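PDB 6U4B: WbbM protein from Klebsiella pneumoniae, which is a bifunctional glycosyltransferase that works as a polymerase of the O-antigen polysaccharide. Local coordinates for residues 195-200 against 227-232; 438-443 against 453-458; 485-490 against 515-520. One frame throughout, in Å; residues are numbered along the deposited sequence.

Interaction 1 (195-200 against 227-232); sequences PEYSTA and SEWLFS
Trp-229 of helix 220-240 meets Tyr-197 in a purely aromatic contact. Two residues earlier on this helix, Ser-227 binds His-85 and Phe-223 O through its hydroxyl and so ties the helix to helix 82-91. Trp-229 follows on the face turned to segment 195-200. Its CG is anti to the backbone N (chi1 177°), which carries the indole out from the helix to bridge backbones whose closest CA atoms, of Tyr-197 and Trp-229, are 11.3 Å apart. The five-membered ring and the phenol ring form an offset stack. Their centroids are 4.5 Å apart and the planes lie at 23°. Trp-229 NE1 sits over one face of the phenol, 3.3 Å from Tyr-197 CZ. In return Tyr-197 OH lies over the rim of the indole, 3.7 Å from Trp-229 CD1. The six-membered side joins in where Trp-229 CZ2 comes 3.7 Å from Tyr-197 CE2. One turn on, Ser-232 OG donates to Trp-229 O at 2.8 Å and also bonds Tyr-194 OH. Tyr-194 and Tyr-265 meet the indole with their rings, and Lys-268 of helix 253-272 makes a cation-pi contact with Tyr-197. The contact is part of a buried aromatic cluster where helix 220-240 meets the 3-10 turn before helix 198-206, in the DUF4422 region. Between the two segments it rests on ring overlap and dispersion, with no polar bond to fix the pair.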
ATOM      1  N   PRO A 195     -22.919  51.174 -28.481  1.00 63.30           N
ATOM      2  CA  PRO A 195     -23.688  52.423 -28.349  1.00 63.15           C
ATOM      3  C   PRO A 195     -24.961  52.453 -29.179  1.00 63.18           C
ATOM      4  O   PRO A 195     -25.913  53.151 -28.808  1.00 65.84           O
ATOM      5  CB  PRO A 195     -22.691  53.494 -28.814  1.00 65.83           C
ATOM      6  CG  PRO A 195     -21.347  52.885 -28.595  1.00 66.55           C
ATOM      7  CD  PRO A 195     -21.518  51.418 -28.864  1.00 66.51           C
ATOM      8  N   GLU A 196     -25.015  51.709 -30.285  1.00 64.48           N
ATOM      9  CA  GLU A 196     -26.188  51.714 -31.152  1.00 70.36           C
ATOM     10  C   GLU A 196     -27.406  51.047 -30.519  1.00 67.39           C
ATOM     11  O   GLU A 196     -28.468  51.024 -31.152  1.00 71.97           O
ATOM     12  CB  GLU A 196     -25.859  51.032 -32.484  1.00 75.24           C
ATOM     13  CG  GLU A 196     -25.568  49.536 -32.388  1.00 80.25           C
ATOM     14  CD  GLU A 196     -24.114  49.226 -32.077  1.00 83.36           C
ATOM     15  OE1 GLU A 196     -23.473  50.015 -31.352  1.00 84.19           O
ATOM     16  OE2 GLU A 196     -23.610  48.191 -32.564  1.00 84.39           O
ATOM     17  N   TYR A 197     -27.290  50.518 -29.303  1.00 56.01           N
ATOM     18  CA  TYR A 197     -28.385  49.829 -28.634  1.00 54.24           C
ATOM     19  C   TYR A 197     -29.100  50.690 -27.603  1.00 54.19           C
ATOM     20  O   TYR A 197     -30.048  50.208 -26.974  1.00 55.19           O
ATOM     21  CB  TYR A 197     -27.872  48.556 -27.949  1.00 54.10           C
ATOM     22  CG  TYR A 197     -27.718  47.370 -28.869  1.00 56.07           C
ATOM     23  CD1 TYR A 197     -26.672  47.305 -29.780  1.00 59.32           C
ATOM     24  CD2 TYR A 197     -28.612  46.306 -28.817  1.00 53.52           C
ATOM     25  CE1 TYR A 197     -26.521  46.217 -30.620  1.00 59.84           C
ATOM     26  CE2 TYR A 197     -28.469  45.213 -29.651  1.00 55.77           C
ATOM     27  CZ  TYR A 197     -27.423  45.175 -30.552  1.00 56.46           C
ATOM     28  OH  TYR A 197     -27.276  44.094 -31.387  1.00 59.25           O
ATOM     29  N   SER A 198     -28.676  51.943 -27.414  1.00 58.42           N
ATOM     30  CA  SER A 198     -29.213  52.752 -26.322  1.00 60.98           C
ATOM     31  C   SER A 198     -30.725  52.921 -26.436  1.00 64.25           C
ATOM     32  O   SER A 198     -31.438  52.856 -25.428  1.00 65.93           O
ATOM     33  CB  SER A 198     -28.523  54.115 -26.290  1.00 65.47           C
ATOM     34  OG  SER A 198     -28.810  54.860 -27.459  1.00 77.30           O
ATOM     35  N   THR A 199     -31.234  53.133 -27.653  1.00 64.49           N
ATOM     36  CA  THR A 199     -32.675  53.297 -27.831  1.00 61.90           C
ATOM     37  C   THR A 199     -33.413  51.980 -27.614  1.00 58.52           C
ATOM     38  O   THR A 199     -34.522  51.966 -27.066  1.00 56.28           O
ATOM     39  CB  THR A 199     -32.977  53.863 -29.221  1.00 66.31           C
ATOM     40  OG1 THR A 199     -32.329  55.132 -29.371  1.00 71.29           O
ATOM     41  CG2 THR A 199     -34.481  54.049 -29.415  1.00 65.75           C
ATOM     42  N   ALA A 200     -32.812  50.863 -28.030  1.00 53.33           N
ATOM     43  CA  ALA A 200     -33.427  49.562 -27.786  1.00 56.60           C
ATOM     44  C   ALA A 200     -33.461  49.239 -26.296  1.00 58.15           C
ATOM     45  O   ALA A 200     -34.409  48.610 -25.810  1.00 55.11           O
ATOM     46  CB  ALA A 200     -32.679  48.474 -28.554  1.00 54.72           C
ATOM     47  N   SER A 227     -25.205  35.232 -30.335  1.00 49.06           N
ATOM     48  CA  SER A 227     -24.275  34.568 -29.427  1.00 47.18           C
ATOM     49  C   SER A 227     -23.039  35.426 -29.180  1.00 45.24           C
ATOM     50  O   SER A 227     -22.643  35.643 -28.028  1.00 42.28           O
ATOM     51  CB  SER A 227     -23.877  33.201 -29.988  1.00 50.20           C
ATOM     52  OG  SER A 227     -25.012  32.368 -30.156  1.00 55.51           O
ATOM     53  N   GLU A 228     -22.412  35.917 -30.252  1.00 45.88           N
ATOM     54  CA  GLU A 228     -21.245  36.780 -30.094  1.00 54.82           C
ATOM     55  C   GLU A 228     -21.594  38.030 -29.300  1.00 55.09           C
ATOM     56  O   GLU A 228     -20.801  38.491 -28.470  1.00 56.11           O
ATOM     57  CB  GLU A 228     -20.679  37.155 -31.464  1.00 61.31           C
ATOM     58  CG  GLU A 228     -20.061  35.998 -32.231  1.00 68.78           C
ATOM     59  CD  GLU A 228     -19.736  36.362 -33.668  1.00 77.53           C
ATOM     60  OE1 GLU A 228     -20.226  37.409 -34.144  1.00 80.06           O
ATOM     61  OE2 GLU A 228     -18.992  35.602 -34.324  1.00 81.97           O
ATOM     62  N   TRP A 229     -22.786  38.579 -29.531  1.00 48.94           N
ATOM     63  CA  TRP A 229     -23.211  39.784 -28.829  1.00 49.96           C
ATOM     64  C   TRP A 229     -23.498  39.492 -27.360  1.00 45.88           C
ATOM     65  O   TRP A 229     -23.008  40.199 -26.470  1.00 45.42           O
ATOM     66  CB  TRP A 229     -24.443  40.367 -29.525  1.00 51.40           C
ATOM     67  CG  TRP A 229     -25.041  41.578 -28.870  1.00 51.68           C
ATOM     68  CD1 TRP A 229     -24.695  42.881 -29.083  1.00 54.47           C
ATOM     69  CD2 TRP A 229     -26.112  41.597 -27.920  1.00 50.07           C
ATOM     70  NE1 TRP A 229     -25.475  43.711 -28.315  1.00 51.69           N
ATOM     71  CE2 TRP A 229     -26.356  42.946 -27.593  1.00 50.49           C
ATOM     72  CE3 TRP A 229     -26.888  40.604 -27.310  1.00 43.46           C
ATOM     73  CZ2 TRP A 229     -27.340  43.329 -26.682  1.00 47.36           C
ATOM     74  CZ3 TRP A 229     -27.862  40.985 -26.406  1.00 40.47           C
ATOM     75  CH2 TRP A 229     -28.080  42.336 -26.100  1.00 43.99           C
ATOM     76  N   LEU A 230     -24.282  38.445 -27.086  1.00 43.88           N
ATOM     77  CA  LEU A 230     -24.696  38.164 -25.714  1.00 42.39           C
ATOM     78  C   LEU A 230     -23.501  37.835 -24.826  1.00 43.03           C
ATOM     79  O   LEU A 230     -23.360  38.382 -23.727  1.00 43.80           O
ATOM     80  CB  LEU A 230     -25.704  37.016 -25.690  1.00 41.17           C
ATOM     81  CG  LEU A 230     -26.108  36.514 -24.300  1.00 37.37           C
ATOM     82  CD1 LEU A 230     -26.930  37.560 -23.560  1.00 39.21           C
ATOM     83  CD2 LEU A 230     -26.860  35.191 -24.387  1.00 31.50           C
ATOM     84  N   PHE A 231     -22.625  36.941 -25.287  1.00 39.12           N
ATOM     85  CA  PHE A 231     -21.548  36.476 -24.425  1.00 41.61           C
ATOM     86  C   PHE A 231     -20.399  37.468 -24.321  1.00 44.18           C
ATOM     87  O   PHE A 231     -19.641  37.405 -23.349  1.00 45.19           O
ATOM     88  CB  PHE A 231     -21.051  35.108 -24.896  1.00 38.09           C
ATOM     89  CG  PHE A 231     -21.985  33.987 -24.547  1.00 41.11           C
ATOM     90  CD1 PHE A 231     -22.021  33.482 -23.260  1.00 42.24           C
ATOM     91  CD2 PHE A 231     -22.849  33.460 -25.493  1.00 42.42           C
ATOM     92  CE1 PHE A 231     -22.888  32.462 -22.924  1.00 41.82           C
ATOM     93  CE2 PHE A 231     -23.721  32.438 -25.164  1.00 41.72           C
ATOM     94  CZ  PHE A 231     -23.741  31.939 -23.877  1.00 40.10           C
ATOM     95  N   SER A 232     -20.254  38.386 -25.281  1.00 44.43           N
ATOM     96  CA  SER A 232     -19.315  39.487 -25.091  1.00 49.45           C
ATOM     97  C   SER A 232     -19.750  40.369 -23.929  1.00 50.85           C
ATOM     98  O   SER A 232     -18.913  40.857 -23.158  1.00 54.21           O
ATOM     99  CB  SER A 232     -19.194  40.312 -26.372  1.00 51.92           C
ATOM    100  OG  SER A 232     -20.368  41.071 -26.604  1.00 51.38           O
TER

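Interaction 2 (438-443 against 453-458); sequences GFVKFS and MPAGEY
The ring of Phe-439 leads away from segment 453-458, and this residue meets Ala-455 through its CB, 4.0 Å from Ala-455 CB. Two other rings have a neighbour in their own segment. Lys-441 CD lies over one face of Phe-442, toward the rim. Met-453 CE lies in plane at the edge of Tyr-458. The contact itself is made by small groups. Ala-455 CB points at the end of helix 434-441 and rests 3.8 Å from Phe-439 O. Val-440 lays both methyls against the backbone of Gly-456, in the first turn of the next helix. CG1 is anti to the backbone N (chi1 175°), which places Val-440 CG1 3.8 Å from Gly-456 CA. Gly-456 lets the backbones come close, with Val-440 CA 4.7 Å from Gly-456 CA. One water joins them: it donates to Val-440 O at 2.8 Å and accepts from Gly-456 N at 3.1 Å. The first helix closes in a Schellman motif with Ser-443 at C-prime, and Pro-454 stands at the N-cap position of the second. Tyr-458 OH anchors that second helix to Asp-508 of helix 505-513. Lys-441 reaches Ser-242 of the second subunit by a weak bond. The pair joins helix 434-441, which follows strand 428-432, to helix 455-461 across a loop.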
ATOM      1  N   GLY A 438     -31.703 -25.818   0.588  1.00 56.47           N
ATOM      2  CA  GLY A 438     -31.911 -26.224   1.969  1.00 55.93           C
ATOM      3  C   GLY A 438     -33.290 -25.862   2.485  1.00 54.44           C
ATOM      4  O   GLY A 438     -33.899 -26.626   3.238  1.00 55.09           O
ATOM      5  N   PHE A 439     -33.801 -24.690   2.092  1.00 53.00           N
ATOM      6  CA  PHE A 439     -35.144 -24.296   2.506  1.00 53.10           C
ATOM      7  C   PHE A 439     -36.185 -25.297   2.024  1.00 50.73           C
ATOM      8  O   PHE A 439     -37.120 -25.638   2.759  1.00 53.01           O
ATOM      9  CB  PHE A 439     -35.471 -22.896   1.985  1.00 55.58           C
ATOM     10  CG  PHE A 439     -34.725 -21.793   2.684  1.00 54.80           C
ATOM     11  CD1 PHE A 439     -34.090 -22.022   3.894  1.00 61.17           C
ATOM     12  CD2 PHE A 439     -34.670 -20.523   2.134  1.00 53.74           C
ATOM     13  CE1 PHE A 439     -33.406 -21.006   4.537  1.00 61.66           C
ATOM     14  CE2 PHE A 439     -33.988 -19.503   2.772  1.00 58.10           C
ATOM     15  CZ  PHE A 439     -33.356 -19.747   3.976  1.00 61.29           C
ATOM     16  N   VAL A 440     -36.044 -25.780   0.788  1.00 49.70           N
ATOM     17  CA  VAL A 440     -36.991 -26.758   0.264  1.00 51.27           C
ATOM     18  C   VAL A 440     -36.840 -28.087   0.994  1.00 53.28           C
ATOM     19  O   VAL A 440     -37.829 -28.710   1.398  1.00 57.67           O
ATOM     20  CB  VAL A 440     -36.807 -26.926  -1.255  1.00 54.30           C
ATOM     21  CG1 VAL A 440     -37.705 -28.042  -1.776  1.00 51.75           C
ATOM     22  CG2 VAL A 440     -37.103 -25.622  -1.971  1.00 56.21           C
ATOM     23  N   LYS A 441     -35.597 -28.534   1.182  1.00 61.39           N
ATOM     24  CA  LYS A 441     -35.356 -29.827   1.814  1.00 60.41           C
ATOM     25  C   LYS A 441     -35.838 -29.854   3.259  1.00 62.70           C
ATOM     26  O   LYS A 441     -36.335 -30.884   3.727  1.00 66.01           O
ATOM     27  CB  LYS A 441     -33.866 -30.163   1.741  1.00 57.70           C
ATOM     28  CG  LYS A 441     -33.488 -31.513   2.318  1.00 56.74           C
ATOM     29  CD  LYS A 441     -31.980 -31.697   2.285  1.00 54.36           C
ATOM     30  CE  LYS A 441     -31.565 -32.993   2.956  1.00 56.32           C
ATOM     31  NZ  LYS A 441     -32.071 -34.192   2.229  1.00 60.49           N
ATOM     32  N   PHE A 442     -35.714 -28.739   3.977  1.00 62.13           N
ATOM     33  CA  PHE A 442     -36.065 -28.688   5.390  1.00 65.78           C
ATOM     34  C   PHE A 442     -37.422 -28.049   5.647  1.00 68.52           C
ATOM     35  O   PHE A 442     -37.733 -27.728   6.799  1.00 73.24           O
ATOM     36  CB  PHE A 442     -34.975 -27.956   6.172  1.00 70.37           C
ATOM     37  CG  PHE A 442     -33.670 -28.693   6.209  1.00 77.65           C
ATOM     38  CD1 PHE A 442     -33.545 -29.860   6.945  1.00 83.11           C
ATOM     39  CD2 PHE A 442     -32.571 -28.226   5.508  1.00 79.78           C
ATOM     40  CE1 PHE A 442     -32.350 -30.546   6.979  1.00 85.42           C
ATOM     41  CE2 PHE A 442     -31.373 -28.909   5.540  1.00 80.85           C
ATOM     42  CZ  PHE A 442     -31.264 -30.070   6.276  1.00 83.34           C
ATOM     43  N   SER A 443     -38.236 -27.868   4.605  1.00 67.86           N
ATOM     44  CA  SER A 443     -39.619 -27.407   4.749  1.00 71.69           C
ATOM     45  C   SER A 443     -39.696 -26.061   5.469  1.00 70.42           C
ATOM     46  O   SER A 443     -40.539 -25.854   6.345  1.00 73.92           O
ATOM     47  CB  SER A 443     -40.474 -28.455   5.464  1.00 76.82           C
ATOM     48  OG  SER A 443     -40.492 -29.673   4.740  1.00 79.65           O
ATOM     49  N   MET A 453     -46.527 -21.361   3.385  1.00 77.74           N
ATOM     50  CA  MET A 453     -46.463 -22.741   2.929  1.00 77.78           C
ATOM     51  C   MET A 453     -45.006 -23.170   2.894  1.00 71.77           C
ATOM     52  O   MET A 453     -44.106 -22.321   2.920  1.00 65.49           O
ATOM     53  CB  MET A 453     -47.111 -22.902   1.547  1.00 80.76           C
ATOM     54  CG  MET A 453     -46.847 -21.746   0.601  1.00 84.11           C
ATOM     55  SD  MET A 453     -47.752 -21.915  -0.948  1.00 89.63           S
ATOM     56  CE  MET A 453     -47.764 -20.219  -1.514  1.00 85.88           C
ATOM     57  N   PRO A 454     -44.736 -24.477   2.858  1.00 69.34           N
ATOM     58  CA  PRO A 454     -43.353 -24.931   2.685  1.00 64.31           C
ATOM     59  C   PRO A 454     -42.745 -24.351   1.417  1.00 63.00           C
ATOM     60  O   PRO A 454     -43.438 -24.098   0.430  1.00 62.66           O
ATOM     61  CB  PRO A 454     -43.487 -26.456   2.598  1.00 63.70           C
ATOM     62  CG  PRO A 454     -44.728 -26.757   3.360  1.00 69.26           C
ATOM     63  CD  PRO A 454     -45.657 -25.602   3.111  1.00 68.49           C
ATOM     64  N   ALA A 455     -41.428 -24.136   1.460  1.00 57.90           N
ATOM     65  CA  ALA A 455     -40.745 -23.471   0.352  1.00 56.37           C
ATOM     66  C   ALA A 455     -40.894 -24.248  -0.951  1.00 56.76           C
ATOM     67  O   ALA A 455     -41.014 -23.650  -2.028  1.00 55.34           O
ATOM     68  CB  ALA A 455     -39.271 -23.276   0.692  1.00 54.90           C
ATOM     69  N   GLY A 456     -40.901 -25.580  -0.872  1.00 60.10           N
ATOM     70  CA  GLY A 456     -41.076 -26.376  -2.077  1.00 57.59           C
ATOM     71  C   GLY A 456     -42.422 -26.144  -2.735  1.00 55.93           C
ATOM     72  O   GLY A 456     -42.514 -25.985  -3.955  1.00 52.85           O
ATOM     73  N   GLU A 457     -43.490 -26.134  -1.935  1.00 58.53           N
ATOM     74  CA  GLU A 457     -44.811 -25.859  -2.489  1.00 61.14           C
ATOM     75  C   GLU A 457     -44.900 -24.427  -3.008  1.00 59.75           C
ATOM     76  O   GLU A 457     -45.522 -24.171  -4.047  1.00 62.93           O
ATOM     77  CB  GLU A 457     -45.894 -26.117  -1.441  1.00 69.07           C
ATOM     78  CG  GLU A 457     -47.296 -26.159  -2.024  1.00 79.29           C
ATOM     79  CD  GLU A 457     -48.375 -26.061  -0.967  1.00 86.26           C
ATOM     80  OE1 GLU A 457     -48.188 -26.621   0.134  1.00 89.76           O
ATOM     81  OE2 GLU A 457     -49.407 -25.411  -1.235  1.00 87.70           O
ATOM     82  N   TYR A 458     -44.281 -23.481  -2.296  1.00 59.86           N
ATOM     83  CA  TYR A 458     -44.272 -22.089  -2.741  1.00 54.37           C
ATOM     84  C   TYR A 458     -43.607 -21.947  -4.103  1.00 53.16           C
ATOM     85  O   TYR A 458     -44.098 -21.211  -4.970  1.00 49.00           O
ATOM     86  CB  TYR A 458     -43.562 -21.217  -1.702  1.00 50.53           C
ATOM     87  CG  TYR A 458     -43.267 -19.798  -2.151  1.00 50.99           C
ATOM     88  CD1 TYR A 458     -44.268 -18.835  -2.177  1.00 52.83           C
ATOM     89  CD2 TYR A 458     -41.984 -19.419  -2.528  1.00 49.97           C
ATOM     90  CE1 TYR A 458     -44.002 -17.535  -2.578  1.00 51.71           C
ATOM     91  CE2 TYR A 458     -41.706 -18.120  -2.931  1.00 46.53           C
ATOM     92  CZ  TYR A 458     -42.721 -17.183  -2.955  1.00 49.79           C
ATOM     93  OH  TYR A 458     -42.455 -15.890  -3.354  1.00 47.98           O
TER
HETATM   94  O   HOH W   1     -40.346 -27.483   1.575  1.00 49.65           O

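Interaction 3 (485-490 against 515-520); sequences VEENTF and YSRVTF
Glu-487 and Arg-517 form a salt bridge in which the guanidinium grips the carboxylate end-on with two nitrogens. The shorter bond runs from Arg-517 NH2 to Glu-487 OE2, at 2.6 Å. It is nearly straight (169°), and the oxygen lies in the guanidinium plane. The second runs from Arg-517 NH1 to Glu-487 OE1 at 3.1 Å. It is more bent (152°), and OE1 is tilted out of that plane. Both oxygens use their syn lone pairs. A third link, from Arg-517 NH1 to Glu-487 OE2 at 3.3 Å, is weak. The two flat groups are not coplanar: their planes are 33° apart, which fits one in-plane bond and one tilted bond. The side chains come from opposite directions. Glu-487 reaches out with an extended chain beyond CG, while Arg-517 is bent at chi2 and chi3.

Each partner has a second hold. Arg-517 NH2 also donates to Asn-425 O, and Glu-487 OE2 also bonds Gln-483 NE2, one turn back on helix 481-487. Gln-483 touches the arginine side chain as well.

Further out, Asn-488 is the C-prime residue of the Schellman motif that ends helix 481-487. It is also the N-cap of helix 489-499. Arg-517 stands just before strand 518-521 and bonds Leu-427 through its backbone, beside strand 428-432. Thr-489 packs on Phe-514 and Met-484, and Val-518 on Val-428.

Little apolar packing adds to this surface contact, which buries 85 Å² in all. The bridge thus pins the junction of two helices to the approach of a strand through charge. The extra bonds on NH2 and OE2 would limit rotation of both groups, and the two opposite charges probably stabilise each other's ionised forms.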
ATOM      1  N   VAL A 485     -34.668  -8.248 -25.074  1.00 52.34           N
ATOM      2  CA  VAL A 485     -35.247  -7.212 -25.922  1.00 52.84           C
ATOM      3  C   VAL A 485     -36.167  -7.832 -26.966  1.00 57.48           C
ATOM      4  O   VAL A 485     -37.265  -7.323 -27.226  1.00 57.54           O
ATOM      5  CB  VAL A 485     -34.133  -6.370 -26.569  1.00 46.90           C
ATOM      6  CG1 VAL A 485     -34.706  -5.477 -27.662  1.00 49.52           C
ATOM      7  CG2 VAL A 485     -33.424  -5.538 -25.515  1.00 46.32           C
ATOM      8  N   GLU A 486     -35.745  -8.945 -27.571  1.00 58.02           N
ATOM      9  CA  GLU A 486     -36.567  -9.578 -28.596  1.00 63.80           C
ATOM     10  C   GLU A 486     -37.860 -10.130 -28.009  1.00 63.69           C
ATOM     11  O   GLU A 486     -38.922 -10.032 -28.634  1.00 68.76           O
ATOM     12  CB  GLU A 486     -35.777 -10.685 -29.297  1.00 69.78           C
ATOM     13  CG  GLU A 486     -36.636 -11.633 -30.139  1.00 80.80           C
ATOM     14  CD  GLU A 486     -37.132 -11.014 -31.444  1.00 93.33           C
ATOM     15  OE1 GLU A 486     -37.061 -11.700 -32.486  1.00100.09           O
ATOM     16  OE2 GLU A 486     -37.597  -9.854 -31.437  1.00 96.67           O
ATOM     17  N   GLU A 487     -37.797 -10.706 -26.812  1.00 61.82           N
ATOM     18  CA  GLU A 487     -38.968 -11.291 -26.173  1.00 63.03           C
ATOM     19  C   GLU A 487     -39.749 -10.296 -25.324  1.00 60.60           C
ATOM     20  O   GLU A 487     -40.807 -10.655 -24.795  1.00 55.58           O
ATOM     21  CB  GLU A 487     -38.554 -12.486 -25.306  1.00 62.78           C
ATOM     22  CG  GLU A 487     -37.822 -13.582 -26.063  1.00 63.07           C
ATOM     23  CD  GLU A 487     -37.557 -14.806 -25.206  1.00 57.36           C
ATOM     24  OE1 GLU A 487     -38.050 -14.850 -24.057  1.00 52.92           O
ATOM     25  OE2 GLU A 487     -36.858 -15.726 -25.680  1.00 58.15           O
ATOM     26  N   ASN A 488     -39.261  -9.058 -25.197  1.00 60.46           N
ATOM     27  CA  ASN A 488     -39.852  -8.053 -24.308  1.00 55.89           C
ATOM     28  C   ASN A 488     -40.035  -8.612 -22.897  1.00 54.54           C
ATOM     29  O   ASN A 488     -41.080  -8.444 -22.265  1.00 52.72           O
ATOM     30  CB  ASN A 488     -41.175  -7.523 -24.865  1.00 61.07           C
ATOM     31  CG  ASN A 488     -41.486  -6.117 -24.381  1.00 63.35           C
ATOM     32  OD1 ASN A 488     -40.989  -5.681 -23.339  1.00 64.10           O
ATOM     33  ND2 ASN A 488     -42.307  -5.401 -25.136  1.00 69.35           N
ATOM     34  N   THR A 489     -38.997  -9.299 -22.407  1.00 51.71           N
ATOM     35  CA  THR A 489     -39.022  -9.861 -21.061  1.00 47.87           C
ATOM     36  C   THR A 489     -39.316  -8.798 -20.010  1.00 46.18           C
ATOM     37  O   THR A 489     -39.945  -9.091 -18.986  1.00 46.33           O
ATOM     38  CB  THR A 489     -37.681 -10.542 -20.760  1.00 45.47           C
ATOM     39  OG1 THR A 489     -37.397 -11.513 -21.776  1.00 45.13           O
ATOM     40  CG2 THR A 489     -37.711 -11.231 -19.399  1.00 44.13           C
ATOM     41  N   PHE A 490     -38.887  -7.558 -20.252  1.00 44.61           N
ATOM     42  CA  PHE A 490     -39.074  -6.503 -19.262  1.00 42.19           C
ATOM     43  C   PHE A 490     -40.549  -6.277 -18.958  1.00 42.83           C
ATOM     44  O   PHE A 490     -40.926  -6.068 -17.798  1.00 39.66           O
ATOM     45  CB  PHE A 490     -38.424  -5.209 -19.747  1.00 43.75           C
ATOM     46  CG  PHE A 490     -38.678  -4.037 -18.849  1.00 45.81           C
ATOM     47  CD1 PHE A 490     -39.566  -3.041 -19.221  1.00 49.42           C
ATOM     48  CD2 PHE A 490     -38.041  -3.940 -17.625  1.00 45.41           C
ATOM     49  CE1 PHE A 490     -39.804  -1.962 -18.389  1.00 55.14           C
ATOM     50  CE2 PHE A 490     -38.275  -2.866 -16.790  1.00 50.34           C
ATOM     51  CZ  PHE A 490     -39.155  -1.876 -17.172  1.00 51.16           C
ATOM     52  N   TYR A 515     -37.738 -19.033 -15.597  1.00 49.27           N
ATOM     53  CA  TYR A 515     -37.734 -20.476 -15.377  1.00 48.30           C
ATOM     54  C   TYR A 515     -37.553 -21.232 -16.689  1.00 51.71           C
ATOM     55  O   TYR A 515     -38.180 -20.907 -17.702  1.00 52.50           O
ATOM     56  CB  TYR A 515     -39.029 -20.926 -14.698  1.00 50.66           C
ATOM     57  CG  TYR A 515     -39.029 -22.408 -14.387  1.00 50.82           C
ATOM     58  CD1 TYR A 515     -38.138 -22.934 -13.459  1.00 51.61           C
ATOM     59  CD2 TYR A 515     -39.900 -23.278 -15.029  1.00 48.36           C
ATOM     60  CE1 TYR A 515     -38.120 -24.285 -13.172  1.00 54.10           C
ATOM     61  CE2 TYR A 515     -39.888 -24.636 -14.747  1.00 55.06           C
ATOM     62  CZ  TYR A 515     -38.996 -25.129 -13.817  1.00 54.71           C
ATOM     63  OH  TYR A 515     -38.968 -26.468 -13.521  1.00 57.67           O
ATOM     64  N   SER A 516     -36.692 -22.250 -16.657  1.00 50.68           N
ATOM     65  CA  SER A 516     -36.300 -23.074 -17.798  1.00 50.34           C
ATOM     66  C   SER A 516     -35.570 -22.279 -18.876  1.00 47.09           C
ATOM     67  O   SER A 516     -35.384 -22.783 -19.991  1.00 51.99           O
ATOM     68  CB  SER A 516     -37.501 -23.811 -18.413  1.00 56.21           C
ATOM     69  OG  SER A 516     -38.362 -22.915 -19.089  1.00 61.39           O
ATOM     70  N   ARG A 517     -35.146 -21.056 -18.575  1.00 48.24           N
ATOM     71  CA  ARG A 517     -34.350 -20.232 -19.477  1.00 50.31           C
ATOM     72  C   ARG A 517     -33.071 -19.783 -18.783  1.00 49.85           C
ATOM     73  O   ARG A 517     -32.608 -18.653 -18.959  1.00 44.95           O
ATOM     74  CB  ARG A 517     -35.143 -19.022 -19.969  1.00 47.11           C
ATOM     75  CG  ARG A 517     -36.557 -19.332 -20.462  1.00 50.43           C
ATOM     76  CD  ARG A 517     -36.563 -20.040 -21.812  1.00 51.85           C
ATOM     77  NE  ARG A 517     -35.856 -19.283 -22.844  1.00 54.55           N
ATOM     78  CZ  ARG A 517     -36.356 -18.225 -23.478  1.00 57.23           C
ATOM     79  NH1 ARG A 517     -37.573 -17.782 -23.187  1.00 55.76           N
ATOM     80  NH2 ARG A 517     -35.636 -17.606 -24.404  1.00 55.69           N
ATOM     81  N   VAL A 518     -32.489 -20.661 -17.969  1.00 47.55           N
ATOM     82  CA  VAL A 518     -31.356 -20.315 -17.118  1.00 47.88           C
ATOM     83  C   VAL A 518     -30.199 -21.254 -17.430  1.00 48.30           C
ATOM     84  O   VAL A 518     -30.351 -22.480 -17.364  1.00 48.17           O
ATOM     85  CB  VAL A 518     -31.722 -20.383 -15.627  1.00 45.63           C
ATOM     86  CG1 VAL A 518     -30.496 -20.145 -14.764  1.00 43.73           C
ATOM     87  CG2 VAL A 518     -32.807 -19.373 -15.299  1.00 43.80           C
ATOM     88  N   THR A 519     -29.049 -20.678 -17.771  1.00 49.52           N
ATOM     89  CA  THR A 519     -27.785 -21.403 -17.788  1.00 50.51           C
ATOM     90  C   THR A 519     -27.208 -21.386 -16.378  1.00 46.16           C
ATOM     91  O   THR A 519     -27.152 -20.332 -15.741  1.00 44.39           O
ATOM     92  CB  THR A 519     -26.800 -20.771 -18.771  1.00 46.73           C
ATOM     93  OG1 THR A 519     -27.257 -20.986 -20.112  1.00 53.16           O
ATOM     94  CG2 THR A 519     -25.414 -21.378 -18.610  1.00 43.27           C
ATOM     95  N   PHE A 520     -26.800 -22.549 -15.884  1.00 48.56           N
ATOM     96  CA  PHE A 520     -26.350 -22.669 -14.502  1.00 44.78           C
ATOM     97  C   PHE A 520     -24.835 -22.525 -14.436  1.00 38.74           C
ATOM     98  O   PHE A 520     -24.102 -23.296 -15.065  1.00 40.93           O
ATOM     99  CB  PHE A 520     -26.822 -23.987 -13.894  1.00 44.86           C
ATOM    100  CG  PHE A 520     -28.311 -24.061 -13.734  1.00 48.17           C
ATOM    101  CD1 PHE A 520     -28.950 -23.314 -12.757  1.00 44.40           C
ATOM    102  CD2 PHE A 520     -29.077 -24.853 -14.574  1.00 54.53           C
ATOM    103  CE1 PHE A 520     -30.322 -23.365 -12.610  1.00 45.68           C
ATOM    104  CE2 PHE A 520     -30.453 -24.912 -14.431  1.00 55.10           C
ATOM    105  CZ  PHE A 520     -31.077 -24.166 -13.446  1.00 51.15           C
TER

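In the fold
Interaction 1 is a buried contact and lies in the DUF4422 range. Interactions 2 and 3 share the glycosyltransferase family 8 range, on the opposite side of the chain's centre. Interaction 2 is partly buried and interaction 3 is at the surface. The chemistry follows: stacked aromatic rings in the first, small apolar groups and a water in the second, paired charges in the third. Interaction 2 joins helix to helix, interaction 1 joins a helix to the 3-10 turn that precedes another, and interaction 3 ties a helix junction to a strand. That strand, 518-521, pairs with strand 428-432, which leads into the first helix of interaction 2. The centres of interactions 2 and 3 are about 25 Å apart.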